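Local coordinates for Alr4995 protein (Nostoc sp., PDB 6LRF) that acts as a bifunctional enzyme, an arginine dihydrolase of the guanidine-modifying (GME) family joined to an ornithine cyclodeaminase, at residues B[9-14]-B[54-59]; B[63-68]-B[91-96]; B[182-187]-B[208-213]; B[374-379]-B[422-427]; B[378-383]-B[405-410]. One frame throughout, in Å; residues are numbered along the deposited sequence.

Contact 1 of 5, residues B[9-14]-B[54-59]; sequences MCPPDH and VDLVTP
Met9 pairs with Leu56 in a parallel beta bridge, and both polar backbone atoms of Met9 take part. Met9 N donates to Asp55 O at 2.9 Å, and Met9 O accepts from Val57 N, also at 2.9 Å. In Met9, a selenomethionine here, CG anti to the carbonyl carbon (chi1 -62°) and a straight chi2 set Met9 CG 3.9 Å from Val54 CG1 and put SE near the same methyl; the bend at chi3 turns only CE. Further along, the Pro11 and Pro59 rings cross at about a right angle, Pro11 CG to Pro59 CG 3.8 Å, while Asp13 crosses the same Pro59 ring at a slant, its CB and OD2 on Pro59 CG. Trp41 and Leu44 of helix 34-49 pack on Met9, and Arg6 forms a salt bridge with Asp55. The parallel strands 6-9 and 53-56, linked through helix 34-49, form a beta-alpha-beta crossover. The ladder stops at Pro11: lacking an N-H, it sets Pro11 CD 3.7 Å from Val57 O, and van der Waals contact takes over from hydrogen bonding.

Contact 2 of 5, residues B[63-68]-B[91-96]; sequences WPDLVF and QGEEPY
Gly92 lies flat against the Trp63 indole, its CA 3.5 Å from the centroid of the six-membered ring and 15° off the normal, a CH-pi contact. A glycine suits this spot, since a beta carbon would run into Trp63 CZ2. The packing is equally close inward, where the Leu66 and Glu93 side chains run antiparallel past one another and Leu66 CD1 comes within 3.5 Å of Glu93 CB. The Glu93 chain, extended beyond CG (chi2 179°), carries its carboxylate over the 63-68 backbone. There a water accepts from Asp65 N at 3.0 Å and donates to Glu93 OE2 at 2.7 Å, and Arg90 forms a salt bridge with the same OE2. In the fold, this joins the start of helix 93-103 to the loop between strands 53-56 and 73-76, coiled by the Leu66 N to Trp63 O and Phe68 N to Asp65 O bonds. The outer side is looser: the partly exposed Trp63 and Tyr96 rings meet obliquely, planes at 46°, with Trp63 CD1 4.1 Å from Tyr96 CE2. With Trp63 cut back to an alanine, Gly92 is likely to lose its aromatic cover and Tyr96 the ring at its CE2 side. The Asp65 carboxylate bonds the Tyr19 hydroxyl.

Contact 3 of 5, residues B[182-187]-B[208-213]; sequences LYYPGA and IAEADA
Tyr184 inserts its ring between its own chain and the short helix 210-213: Gly186 N lies over the centre of one face, and Ala213 CB makes a CH-pi contact with the opposite face, toward its rim, 3.8 Å from Tyr184 CG. With CG anti to the backbone N (chi1 174°), the ring swings over toward the helix. Ile208 O abuts the ring edge, in plane and 3.3 Å from Tyr184 CD1. The hydroxyl rests on Glu210, Tyr184 OH 3.4 Å from Glu210 CG, while the Glu210 carboxylate pairs with Arg165. Strand 181-183, helix 190-199 and strand 205-207 form a beta-alpha-beta crossover in the GME-family part of the chain, and the contact lies where these parallel strands end. Ile208 N still donates to Tyr183 O there, at 3.1 Å. The Ile208 side chain is a further bump: Ile208 CG1, set between the backbone N and the carbonyl carbon (chi1 66°), reaches Tyr184 CB at 3.9 Å, whereas Ile208 CG2 presses on Leu182 CD1 at 3.5 Å, tighter than usual for two carbons. Leu236 of helix 234-242 packs against both Leu182 and Ile208. A beta carbon at Gly186 would fall 2.9 Å from Tyr184 CZ.

Contact 4 of 5, residues B[374-379]-B[422-427]; sequences GVAPDD and KILRDL
Ala376 CB presses between the ends of two leucines, 3.6 Å from Leu427 CD1 and 3.9 Å from Leu424 CD2. Both leucines hold CG anti to the carbonyl carbon, and Leu427 is then extended (chi2 171°), which sets Leu427 CD1 against Ala376 CA as well as CB. Beside this apolar patch the two segments meet backbone to backbone. Gly374 N donates to Leu427 O at 2.8 Å, arriving tilted 33° from the carbonyl plane. The adjoining Gly374 CA makes a CA-H...O contact of 3.2 Å with Leu424 O, an oxygen that also accepts Leu427 N within the 3-10 turn, at 3.1 Å. Gly374, with a phi of +73°, packs its bare CA onto this turn, 3.8 Å from Arg425 O. Helix 554-567 backs the contact: Asn562 accepts from Ala376 N, Arg565 donates to Gly374 O, and Leu558 packs on Leu424. The Arg425 side chain turns outward to Gly604 O and to Gln617 of the third subunit. The arrangement is a 3-10 turn in the connection from strand 416-422 to strand 432-435, which lie on either side of strand 407-413 in a mixed sheet, set against a helix of the Rossmann-family part of the chain.

Contact 5 of 5, residues B[378-383]-B[405-410]; sequences DDFYVS and DGAIAI
Two aromatic rings each meet one aliphatic group obliquely: Phe380 CD2 lies 4.1 Å from Ala407 CB, and Tyr381 CE2 3.9 Å from Ile408 CD1. The Tyr381 and Ile408 side chains are aligned, heading in one direction, where strand 407-413 enters the mixed sheet that also holds strand 432-435. Further on, backbone bonds take over. Ser383 N donates to Gly406 O at 3.0 Å and almost straight (173°), and Asp405 N returns a bond to Ser383 O at 2.9 Å, from above the carbonyl plane. Ser383 OG, placed between the backbone N and the carbonyl carbon (chi1 59°), accepts the N-H of Gly406 at 2.8 Å and also bonds to Arg403 O. Replacing Ser383 by an alanine is likely to strip the Gly406 N-H and the Arg403 carbonyl of the hydroxyl they share. Two waters bridge the segments: one joins Tyr381 O to Ile408 N, and another donates to Ser383 O at 2.7 Å and to Asp405 OD1, which His554 ND1 also bonds.

How the contacts relate
The five contacts fall into two regions. Contacts 1, 2 and 3 are all partly buried and lie in the N-terminal part of the chain; contacts 1 and 2 touch, Cys10 and His14 meeting Leu66, Val67 and Pro64, while the centre of contact 3 is about 28 Å from that of contact 2. Contacts 4 and 5 are buried, lie on the opposite side of the chain's centre from the other three, and share Asp378 and Asp379; Leu424 packs on Phe380 between them. Contact 1 pairs parallel strands through two backbone bonds, and contact 3 prolongs such a pairing by one bond just past the strand ends, whereas contact 2 relies on side-chain packing, ring contacts and a water. Contact 5 is the most polar, with three direct bonds and two waters; contact 4 has one.

Contact 1 of 5, residues B[9-14]-B[54-59]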
# COMPACT_ATOMS: atom_id res chain seq x y z
N MSE B 9 -55.43 -12.33 17.77
CA MSE B 9 -54.57 -11.27 18.30
C MSE B 9 -54.47 -11.36 19.81
O MSE B 9 -55.04 -12.24 20.43
CB MSE B 9 -55.09 -9.88 17.90
CG MSE B 9 -55.10 -9.66 16.40
SE MSE B 9 -55.61 -7.84 15.84
CE MSE B 9 -54.12 -6.82 16.63
N CYS B 10 -53.71 -10.45 20.40
CA CYS B 10 -53.58 -10.43 21.84
C CYS B 10 -53.29 -9.01 22.28
O CYS B 10 -52.28 -8.42 21.87
CB CYS B 10 -52.49 -11.39 22.31
SG CYS B 10 -52.24 -11.44 24.08
N PRO B 11 -54.18 -8.45 23.11
CA PRO B 11 -54.09 -7.05 23.55
C PRO B 11 -52.84 -6.78 24.38
O PRO B 11 -52.34 -7.66 25.08
CB PRO B 11 -55.37 -6.86 24.37
CG PRO B 11 -55.74 -8.23 24.82
CD PRO B 11 -55.35 -9.13 23.68
N PRO B 12 -52.32 -5.54 24.29
CA PRO B 12 -51.06 -5.14 24.92
C PRO B 12 -51.14 -4.86 26.42
O PRO B 12 -50.42 -3.97 26.88
CB PRO B 12 -50.70 -3.85 24.17
CG PRO B 12 -52.00 -3.30 23.73
CD PRO B 12 -52.86 -4.48 23.42
N ASP B 13 -51.97 -5.59 27.16
CA ASP B 13 -52.21 -5.32 28.58
C ASP B 13 -50.92 -5.36 29.42
O ASP B 13 -50.80 -4.64 30.41
CB ASP B 13 -53.24 -6.30 29.16
CG ASP B 13 -54.67 -6.02 28.70
OD1 ASP B 13 -54.87 -5.23 27.74
OD2 ASP B 13 -55.61 -6.59 29.29
N HIS B 14 -49.97 -6.20 29.02
CA HIS B 14 -48.70 -6.32 29.74
C HIS B 14 -47.51 -6.27 28.78
O HIS B 14 -46.50 -6.94 28.98
CB HIS B 14 -48.67 -7.60 30.56
CG HIS B 14 -49.89 -7.79 31.42
ND1 HIS B 14 -50.68 -8.92 31.36
CD2 HIS B 14 -50.46 -6.98 32.34
CE1 HIS B 14 -51.68 -8.80 32.21
NE2 HIS B 14 -51.57 -7.63 32.82
N VAL B 54 -62.00 -11.27 14.62
CA VAL B 54 -60.78 -11.32 15.42
C VAL B 54 -61.01 -11.97 16.77
O VAL B 54 -61.78 -11.47 17.58
CB VAL B 54 -60.18 -9.90 15.64
CG1 VAL B 54 -58.94 -9.97 16.53
CG2 VAL B 54 -59.85 -9.23 14.30
N ASP B 55 -60.36 -13.10 17.00
CA ASP B 55 -60.32 -13.72 18.32
C ASP B 55 -59.15 -13.16 19.09
O ASP B 55 -58.18 -12.67 18.51
CB ASP B 55 -60.20 -15.24 18.22
CG ASP B 55 -61.42 -15.88 17.59
OD1 ASP B 55 -62.55 -15.36 17.77
OD2 ASP B 55 -61.24 -16.92 16.92
N LEU B 56 -59.22 -13.26 20.41
CA LEU B 56 -58.18 -12.75 21.28
C LEU B 56 -57.71 -13.83 22.24
O LEU B 56 -58.51 -14.60 22.73
CB LEU B 56 -58.68 -11.53 22.06
CG LEU B 56 -59.22 -10.34 21.26
CD1 LEU B 56 -59.72 -9.27 22.23
CD2 LEU B 56 -58.15 -9.75 20.34
N VAL B 57 -56.39 -13.88 22.47
CA VAL B 57 -55.78 -14.68 23.54
C VAL B 57 -55.86 -13.87 24.82
O VAL B 57 -55.78 -12.64 24.76
CB VAL B 57 -54.28 -15.01 23.26
CG1 VAL B 57 -53.71 -15.91 24.37
CG2 VAL B 57 -54.08 -15.63 21.89
N THR B 58 -55.98 -14.52 25.97
CA THR B 58 -55.94 -13.80 27.24
C THR B 58 -54.51 -13.42 27.61
O THR B 58 -53.69 -14.30 27.87
CB THR B 58 -56.53 -14.63 28.37
OG1 THR B 58 -57.88 -14.98 28.04
CG2 THR B 58 -56.51 -13.83 29.65
N PRO B 59 -54.22 -12.11 27.65
CA PRO B 59 -52.87 -11.63 27.98
C PRO B 59 -52.42 -12.12 29.35
O PRO B 59 -53.24 -12.35 30.23
CB PRO B 59 -53.01 -10.10 27.95
CG PRO B 59 -54.48 -9.83 28.02
CD PRO B 59 -55.15 -11.00 27.37

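Contact 2 of 5, residues B[63-68]-B[91-96]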
# COMPACT_ATOMS: atom_id res chain seq x y z
N TRP B 63 -45.23 -12.11 30.18
CA TRP B 63 -45.00 -12.59 28.82
C TRP B 63 -45.44 -11.51 27.84
O TRP B 63 -46.46 -11.65 27.17
CB TRP B 63 -45.74 -13.91 28.57
CG TRP B 63 -45.43 -14.92 29.63
CD1 TRP B 63 -46.26 -15.36 30.63
CD2 TRP B 63 -44.18 -15.60 29.83
NE1 TRP B 63 -45.61 -16.28 31.42
CE2 TRP B 63 -44.33 -16.44 30.96
CE3 TRP B 63 -42.94 -15.58 29.17
CZ2 TRP B 63 -43.30 -17.25 31.43
CZ3 TRP B 63 -41.92 -16.39 29.63
CH2 TRP B 63 -42.10 -17.21 30.76
N PRO B 64 -44.65 -10.43 27.77
CA PRO B 64 -45.02 -9.24 27.01
C PRO B 64 -45.15 -9.51 25.51
O PRO B 64 -45.91 -8.82 24.82
CB PRO B 64 -43.86 -8.27 27.28
CG PRO B 64 -42.71 -9.16 27.59
CD PRO B 64 -43.29 -10.32 28.33
N ASP B 65 -44.42 -10.50 25.01
CA ASP B 65 -44.39 -10.72 23.57
C ASP B 65 -45.52 -11.65 23.14
O ASP B 65 -45.63 -12.01 21.97
CB ASP B 65 -43.02 -11.27 23.14
CG ASP B 65 -41.92 -10.22 23.24
OD1 ASP B 65 -42.12 -9.09 22.72
OD2 ASP B 65 -40.87 -10.51 23.84
N LEU B 66 -46.38 -12.00 24.10
CA LEU B 66 -47.59 -12.74 23.78
C LEU B 66 -48.45 -11.98 22.76
O LEU B 66 -49.28 -12.58 22.08
CB LEU B 66 -48.38 -13.03 25.06
CG LEU B 66 -49.36 -14.19 24.98
CD1 LEU B 66 -48.62 -15.51 25.12
CD2 LEU B 66 -50.47 -14.08 26.03
N VAL B 67 -48.24 -10.68 22.64
CA VAL B 67 -48.95 -9.88 21.64
C VAL B 67 -48.57 -10.29 20.21
O VAL B 67 -49.28 -9.98 19.25
CB VAL B 67 -48.66 -8.38 21.81
CG1 VAL B 67 -49.26 -7.86 23.11
CG2 VAL B 67 -47.15 -8.11 21.77
N PHE B 68 -47.44 -10.98 20.07
CA PHE B 68 -46.95 -11.37 18.75
C PHE B 68 -47.47 -12.77 18.40
O PHE B 68 -46.71 -13.75 18.35
CB PHE B 68 -45.43 -11.29 18.71
CG PHE B 68 -44.91 -9.87 18.76
CD1 PHE B 68 -45.51 -8.87 17.99
CD2 PHE B 68 -43.84 -9.53 19.59
CE1 PHE B 68 -45.05 -7.56 18.04
CE2 PHE B 68 -43.36 -8.22 19.64
CZ PHE B 68 -43.96 -7.23 18.87
N GLN B 91 -40.59 -18.74 25.75
CA GLN B 91 -41.05 -20.12 25.88
C GLN B 91 -42.26 -20.29 26.80
O GLN B 91 -43.04 -21.23 26.65
CB GLN B 91 -39.91 -21.01 26.38
CG GLN B 91 -38.97 -21.45 25.26
CD GLN B 91 -37.66 -22.03 25.78
OE1 GLN B 91 -37.53 -22.33 26.97
NE2 GLN B 91 -36.68 -22.20 24.88
N GLY B 92 -42.45 -19.36 27.73
CA GLY B 92 -43.58 -19.45 28.64
C GLY B 92 -44.88 -19.07 27.97
O GLY B 92 -45.97 -19.29 28.51
N GLU B 93 -44.78 -18.47 26.79
CA GLU B 93 -45.97 -18.17 26.00
C GLU B 93 -46.62 -19.46 25.50
O GLU B 93 -47.82 -19.49 25.24
CB GLU B 93 -45.63 -17.28 24.80
CG GLU B 93 -44.92 -15.97 25.14
CD GLU B 93 -44.58 -15.13 23.91
OE1 GLU B 93 -45.14 -15.36 22.81
OE2 GLU B 93 -43.72 -14.23 24.03
N GLU B 94 -45.82 -20.52 25.39
CA GLU B 94 -46.24 -21.75 24.72
C GLU B 94 -47.48 -22.43 25.32
O GLU B 94 -48.38 -22.82 24.56
CB GLU B 94 -45.07 -22.73 24.67
CG GLU B 94 -43.98 -22.24 23.74
CD GLU B 94 -42.70 -23.07 23.81
OE1 GLU B 94 -42.73 -24.21 24.32
OE2 GLU B 94 -41.66 -22.57 23.34
N PRO B 95 -47.54 -22.59 26.66
CA PRO B 95 -48.78 -23.13 27.21
C PRO B 95 -50.03 -22.33 26.85
O PRO B 95 -51.06 -22.94 26.52
CB PRO B 95 -48.53 -23.07 28.72
CG PRO B 95 -47.07 -23.25 28.84
CD PRO B 95 -46.50 -22.45 27.70
N TYR B 96 -49.95 -21.00 26.86
CA TYR B 96 -51.12 -20.17 26.61
C TYR B 96 -51.56 -20.25 25.16
O TYR B 96 -52.76 -20.28 24.88
CB TYR B 96 -50.83 -18.72 27.01
CG TYR B 96 -50.52 -18.64 28.47
CD1 TYR B 96 -51.53 -18.76 29.41
CD2 TYR B 96 -49.21 -18.50 28.92
CE1 TYR B 96 -51.26 -18.71 30.76
CE2 TYR B 96 -48.92 -18.45 30.28
CZ TYR B 96 -49.96 -18.56 31.20
OH TYR B 96 -49.72 -18.52 32.55
O HOH W 1 -42.97 -12.82 26.17

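Contact 3 of 5, residues B[182-187]-B[208-213]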
# COMPACT_ATOMS: atom_id res chain seq x y z
N LEU B 182 -44.64 -9.75 -1.92
CA LEU B 182 -43.98 -8.57 -1.40
C LEU B 182 -42.80 -9.01 -0.56
O LEU B 182 -42.97 -9.68 0.46
CB LEU B 182 -44.97 -7.74 -0.57
CG LEU B 182 -44.45 -6.46 0.09
CD1 LEU B 182 -44.40 -5.36 -0.94
CD2 LEU B 182 -45.35 -6.08 1.27
N TYR B 183 -41.58 -8.68 -0.99
CA TYR B 183 -40.41 -9.18 -0.30
C TYR B 183 -39.20 -8.28 -0.49
O TYR B 183 -39.17 -7.44 -1.39
CB TYR B 183 -40.09 -10.62 -0.76
CG TYR B 183 -39.36 -10.76 -2.08
CD1 TYR B 183 -38.11 -11.38 -2.15
CD2 TYR B 183 -39.92 -10.29 -3.26
CE1 TYR B 183 -37.44 -11.52 -3.37
CE2 TYR B 183 -39.27 -10.43 -4.47
CZ TYR B 183 -38.03 -11.04 -4.53
OH TYR B 183 -37.39 -11.16 -5.74
N TYR B 184 -38.22 -8.46 0.38
CA TYR B 184 -36.99 -7.70 0.35
C TYR B 184 -35.79 -8.60 0.06
O TYR B 184 -35.25 -9.22 0.97
CB TYR B 184 -36.79 -6.98 1.68
CG TYR B 184 -35.46 -6.28 1.80
CD1 TYR B 184 -35.11 -5.27 0.91
CD2 TYR B 184 -34.56 -6.62 2.80
CE1 TYR B 184 -33.89 -4.62 1.01
CE2 TYR B 184 -33.34 -5.98 2.91
CZ TYR B 184 -33.02 -4.98 2.02
OH TYR B 184 -31.81 -4.33 2.12
N PRO B 185 -35.36 -8.66 -1.22
CA PRO B 185 -34.34 -9.61 -1.69
C PRO B 185 -33.04 -9.60 -0.89
O PRO B 185 -32.36 -10.63 -0.83
CB PRO B 185 -34.09 -9.16 -3.14
CG PRO B 185 -35.37 -8.50 -3.55
CD PRO B 185 -35.84 -7.78 -2.31
N GLY B 186 -32.70 -8.48 -0.27
CA GLY B 186 -31.47 -8.39 0.49
C GLY B 186 -31.49 -9.19 1.78
O GLY B 186 -30.46 -9.35 2.44
N ALA B 187 -32.66 -9.70 2.15
CA ALA B 187 -32.77 -10.47 3.38
C ALA B 187 -32.38 -11.94 3.18
O ALA B 187 -32.20 -12.66 4.15
CB ALA B 187 -34.20 -10.38 3.95
N ILE B 208 -38.90 -4.69 -2.70
CA ILE B 208 -38.97 -3.38 -2.07
C ILE B 208 -37.61 -2.84 -1.65
O ILE B 208 -36.68 -3.60 -1.42
CB ILE B 208 -39.88 -3.39 -0.82
CG1 ILE B 208 -39.28 -4.27 0.27
CG2 ILE B 208 -41.28 -3.85 -1.20
CD1 ILE B 208 -39.89 -4.05 1.63
N ALA B 209 -37.54 -1.51 -1.55
CA ALA B 209 -36.35 -0.79 -1.12
C ALA B 209 -36.07 -1.02 0.36
O ALA B 209 -36.98 -1.35 1.11
CB ALA B 209 -36.52 0.70 -1.38
N GLU B 210 -34.81 -0.85 0.76
CA GLU B 210 -34.42 -1.02 2.15
C GLU B 210 -35.13 -0.01 3.06
O GLU B 210 -35.37 -0.28 4.23
CB GLU B 210 -32.90 -0.90 2.31
CG GLU B 210 -32.39 -1.32 3.69
CD GLU B 210 -30.86 -1.32 3.79
OE1 GLU B 210 -30.21 -0.46 3.14
OE2 GLU B 210 -30.31 -2.18 4.52
N ALA B 211 -35.47 1.14 2.50
CA ALA B 211 -36.17 2.17 3.27
C ALA B 211 -37.52 1.65 3.75
O ALA B 211 -37.85 1.79 4.93
CB ALA B 211 -36.36 3.42 2.43
N ASP B 212 -38.28 1.04 2.85
CA ASP B 212 -39.57 0.44 3.20
C ASP B 212 -39.39 -0.79 4.09
O ASP B 212 -40.18 -1.03 5.01
CB ASP B 212 -40.36 0.06 1.94
CG ASP B 212 -41.00 1.26 1.26
OD1 ASP B 212 -42.04 1.76 1.77
OD2 ASP B 212 -40.49 1.70 0.20
N ALA B 213 -38.35 -1.56 3.81
CA ALA B 213 -38.04 -2.77 4.57
C ALA B 213 -37.81 -2.51 6.07
O ALA B 213 -38.35 -3.22 6.91
CB ALA B 213 -36.85 -3.47 3.97

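Contact 4 of 5, residues B[374-379]-B[422-427]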
# COMPACT_ATOMS: atom_id res chain seq x y z
N GLY B 374 -15.38 -31.71 -25.18
CA GLY B 374 -15.03 -30.54 -24.38
C GLY B 374 -16.15 -30.00 -23.50
O GLY B 374 -16.12 -28.85 -23.10
N VAL B 375 -17.15 -30.83 -23.21
CA VAL B 375 -18.27 -30.43 -22.35
C VAL B 375 -18.52 -31.56 -21.36
O VAL B 375 -18.64 -32.71 -21.76
CB VAL B 375 -19.55 -30.13 -23.16
CG1 VAL B 375 -20.75 -29.88 -22.25
CG2 VAL B 375 -19.34 -28.93 -24.10
N ALA B 376 -18.55 -31.27 -20.06
CA ALA B 376 -18.82 -32.31 -19.07
C ALA B 376 -20.33 -32.46 -18.90
O ALA B 376 -21.07 -31.51 -19.18
CB ALA B 376 -18.16 -31.98 -17.73
N PRO B 377 -20.79 -33.66 -18.50
CA PRO B 377 -22.22 -33.83 -18.20
C PRO B 377 -22.60 -32.99 -17.02
O PRO B 377 -21.73 -32.65 -16.21
CB PRO B 377 -22.34 -35.32 -17.85
CG PRO B 377 -20.95 -35.74 -17.47
CD PRO B 377 -20.04 -34.92 -18.34
N ASP B 378 -23.88 -32.67 -16.92
CA ASP B 378 -24.35 -31.78 -15.87
C ASP B 378 -24.09 -32.38 -14.49
O ASP B 378 -24.17 -33.59 -14.30
CB ASP B 378 -25.83 -31.49 -16.06
CG ASP B 378 -26.22 -30.15 -15.47
OD1 ASP B 378 -25.96 -29.12 -16.14
OD2 ASP B 378 -26.77 -30.15 -14.35
N ASP B 379 -23.76 -31.51 -13.54
CA ASP B 379 -23.45 -31.89 -12.16
C ASP B 379 -22.14 -32.67 -12.03
O ASP B 379 -21.96 -33.40 -11.06
CB ASP B 379 -24.60 -32.69 -11.54
CG ASP B 379 -24.51 -32.77 -10.02
OD1 ASP B 379 -24.07 -31.77 -9.40
OD2 ASP B 379 -24.85 -33.83 -9.47
N LYS B 422 -9.18 -34.56 -15.81
CA LYS B 422 -9.05 -33.92 -17.12
C LYS B 422 -9.68 -32.55 -17.06
O LYS B 422 -10.74 -32.39 -16.46
CB LYS B 422 -9.72 -34.73 -18.22
CG LYS B 422 -9.04 -36.04 -18.61
CD LYS B 422 -9.86 -36.71 -19.70
CE LYS B 422 -9.02 -37.46 -20.71
NZ LYS B 422 -9.76 -37.54 -22.03
N ILE B 423 -9.05 -31.56 -17.68
CA ILE B 423 -9.69 -30.26 -17.83
C ILE B 423 -10.83 -30.37 -18.84
O ILE B 423 -10.81 -31.25 -19.70
CB ILE B 423 -8.70 -29.16 -18.27
CG1 ILE B 423 -8.07 -29.54 -19.62
CG2 ILE B 423 -7.63 -28.96 -17.18
CD1 ILE B 423 -7.16 -28.47 -20.20
N LEU B 424 -11.81 -29.48 -18.74
CA LEU B 424 -13.06 -29.63 -19.47
C LEU B 424 -12.86 -29.75 -20.97
O LEU B 424 -13.47 -30.62 -21.61
CB LEU B 424 -13.99 -28.44 -19.19
CG LEU B 424 -14.47 -28.25 -17.75
CD1 LEU B 424 -15.37 -27.02 -17.65
CD2 LEU B 424 -15.21 -29.47 -17.26
N ARG B 425 -12.03 -28.88 -21.55
CA ARG B 425 -11.88 -28.85 -23.00
C ARG B 425 -11.22 -30.12 -23.56
O ARG B 425 -11.29 -30.38 -24.76
CB ARG B 425 -11.08 -27.61 -23.44
CG ARG B 425 -9.63 -27.57 -23.00
CD ARG B 425 -8.89 -26.44 -23.71
NE ARG B 425 -7.46 -26.39 -23.38
CZ ARG B 425 -6.94 -25.54 -22.51
NH1 ARG B 425 -7.73 -24.69 -21.87
NH2 ARG B 425 -5.64 -25.53 -22.26
N ASP B 426 -10.60 -30.93 -22.70
CA ASP B 426 -9.98 -32.19 -23.14
C ASP B 426 -10.89 -33.41 -23.04
O ASP B 426 -10.45 -34.52 -23.32
CB ASP B 426 -8.70 -32.49 -22.35
CG ASP B 426 -7.58 -31.48 -22.63
OD1 ASP B 426 -7.61 -30.81 -23.68
OD2 ASP B 426 -6.66 -31.39 -21.78
N LEU B 427 -12.13 -33.22 -22.60
CA LEU B 427 -13.05 -34.35 -22.49
C LEU B 427 -13.51 -34.77 -23.88
O LEU B 427 -13.75 -33.92 -24.74
CB LEU B 427 -14.26 -34.00 -21.61
CG LEU B 427 -13.99 -33.75 -20.13
CD1 LEU B 427 -15.24 -33.20 -19.45
CD2 LEU B 427 -13.53 -35.01 -19.45

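Contact 5 of 5, residues B[378-383]-B[405-410]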
# COMPACT_ATOMS: atom_id res chain seq x y z
N ASP B 378 -23.88 -32.67 -16.92
CA ASP B 378 -24.35 -31.78 -15.87
C ASP B 378 -24.09 -32.38 -14.49
O ASP B 378 -24.17 -33.59 -14.30
CB ASP B 378 -25.83 -31.49 -16.06
CG ASP B 378 -26.22 -30.15 -15.47
OD1 ASP B 378 -25.96 -29.12 -16.14
OD2 ASP B 378 -26.77 -30.15 -14.35
N ASP B 379 -23.76 -31.51 -13.54
CA ASP B 379 -23.45 -31.89 -12.16
C ASP B 379 -22.14 -32.67 -12.03
O ASP B 379 -21.96 -33.40 -11.06
CB ASP B 379 -24.60 -32.69 -11.54
CG ASP B 379 -24.51 -32.77 -10.02
OD1 ASP B 379 -24.07 -31.77 -9.40
OD2 ASP B 379 -24.85 -33.83 -9.47
N PHE B 380 -21.22 -32.48 -12.97
CA PHE B 380 -19.90 -33.12 -12.84
C PHE B 380 -19.22 -32.67 -11.55
O PHE B 380 -19.35 -31.52 -11.12
CB PHE B 380 -19.01 -32.80 -14.06
CG PHE B 380 -18.66 -31.35 -14.20
CD1 PHE B 380 -19.58 -30.45 -14.71
CD2 PHE B 380 -17.39 -30.89 -13.84
CE1 PHE B 380 -19.27 -29.12 -14.84
CE2 PHE B 380 -17.06 -29.54 -13.98
CZ PHE B 380 -18.00 -28.66 -14.48
N TYR B 381 -18.53 -33.60 -10.91
CA TYR B 381 -17.78 -33.27 -9.73
C TYR B 381 -16.54 -32.45 -10.13
O TYR B 381 -15.91 -32.72 -11.17
CB TYR B 381 -17.40 -34.52 -8.96
CG TYR B 381 -16.38 -34.30 -7.87
CD1 TYR B 381 -16.74 -33.86 -6.61
CD2 TYR B 381 -15.03 -34.57 -8.11
CE1 TYR B 381 -15.77 -33.66 -5.59
CE2 TYR B 381 -14.07 -34.37 -7.13
CZ TYR B 381 -14.43 -33.91 -5.88
OH TYR B 381 -13.43 -33.74 -4.94
N VAL B 382 -16.22 -31.45 -9.32
CA VAL B 382 -15.08 -30.58 -9.58
C VAL B 382 -13.88 -30.97 -8.74
O VAL B 382 -13.92 -30.91 -7.52
CB VAL B 382 -15.43 -29.11 -9.33
CG1 VAL B 382 -14.21 -28.20 -9.62
CG2 VAL B 382 -16.61 -28.69 -10.19
N SER B 383 -12.78 -31.34 -9.40
CA SER B 383 -11.60 -31.82 -8.69
C SER B 383 -10.86 -30.71 -7.95
O SER B 383 -11.01 -29.52 -8.25
CB SER B 383 -10.65 -32.51 -9.66
OG SER B 383 -10.26 -31.58 -10.65
N ASP B 405 -10.04 -27.96 -10.54
CA ASP B 405 -10.95 -27.45 -11.55
C ASP B 405 -11.03 -28.34 -12.78
O ASP B 405 -11.26 -27.86 -13.89
CB ASP B 405 -10.55 -26.03 -11.96
CG ASP B 405 -10.76 -25.02 -10.84
OD1 ASP B 405 -11.55 -25.31 -9.91
OD2 ASP B 405 -10.13 -23.95 -10.88
N GLY B 406 -10.85 -29.64 -12.57
CA GLY B 406 -11.06 -30.59 -13.65
C GLY B 406 -12.29 -31.44 -13.41
O GLY B 406 -12.97 -31.27 -12.38
N ALA B 407 -12.58 -32.32 -14.36
CA ALA B 407 -13.54 -33.39 -14.15
C ALA B 407 -12.77 -34.70 -13.97
O ALA B 407 -11.60 -34.79 -14.32
CB ALA B 407 -14.52 -33.48 -15.31
N ILE B 408 -13.42 -35.71 -13.43
CA ILE B 408 -12.75 -37.00 -13.28
C ILE B 408 -13.37 -38.00 -14.25
O ILE B 408 -14.55 -38.33 -14.14
CB ILE B 408 -12.83 -37.50 -11.84
CG1 ILE B 408 -12.19 -36.47 -10.90
CG2 ILE B 408 -12.14 -38.85 -11.69
CD1 ILE B 408 -12.19 -36.90 -9.45
N ALA B 409 -12.57 -38.46 -15.21
CA ALA B 409 -13.03 -39.40 -16.22
C ALA B 409 -12.60 -40.81 -15.82
O ALA B 409 -11.51 -41.03 -15.31
CB ALA B 409 -12.48 -39.03 -17.60
N ILE B 410 -13.49 -41.77 -16.05
CA ILE B 410 -13.27 -43.15 -15.66
C ILE B 410 -13.31 -43.97 -16.91
O ILE B 410 -14.25 -43.85 -17.71
CB ILE B 410 -14.36 -43.69 -14.68
CG1 ILE B 410 -14.53 -42.75 -13.48
CG2 ILE B 410 -14.02 -45.11 -14.21
CD1 ILE B 410 -13.26 -42.62 -12.65
O HOH W 2 -16.03 -35.14 -12.56
O HOH W 3 -11.43 -26.98 -7.41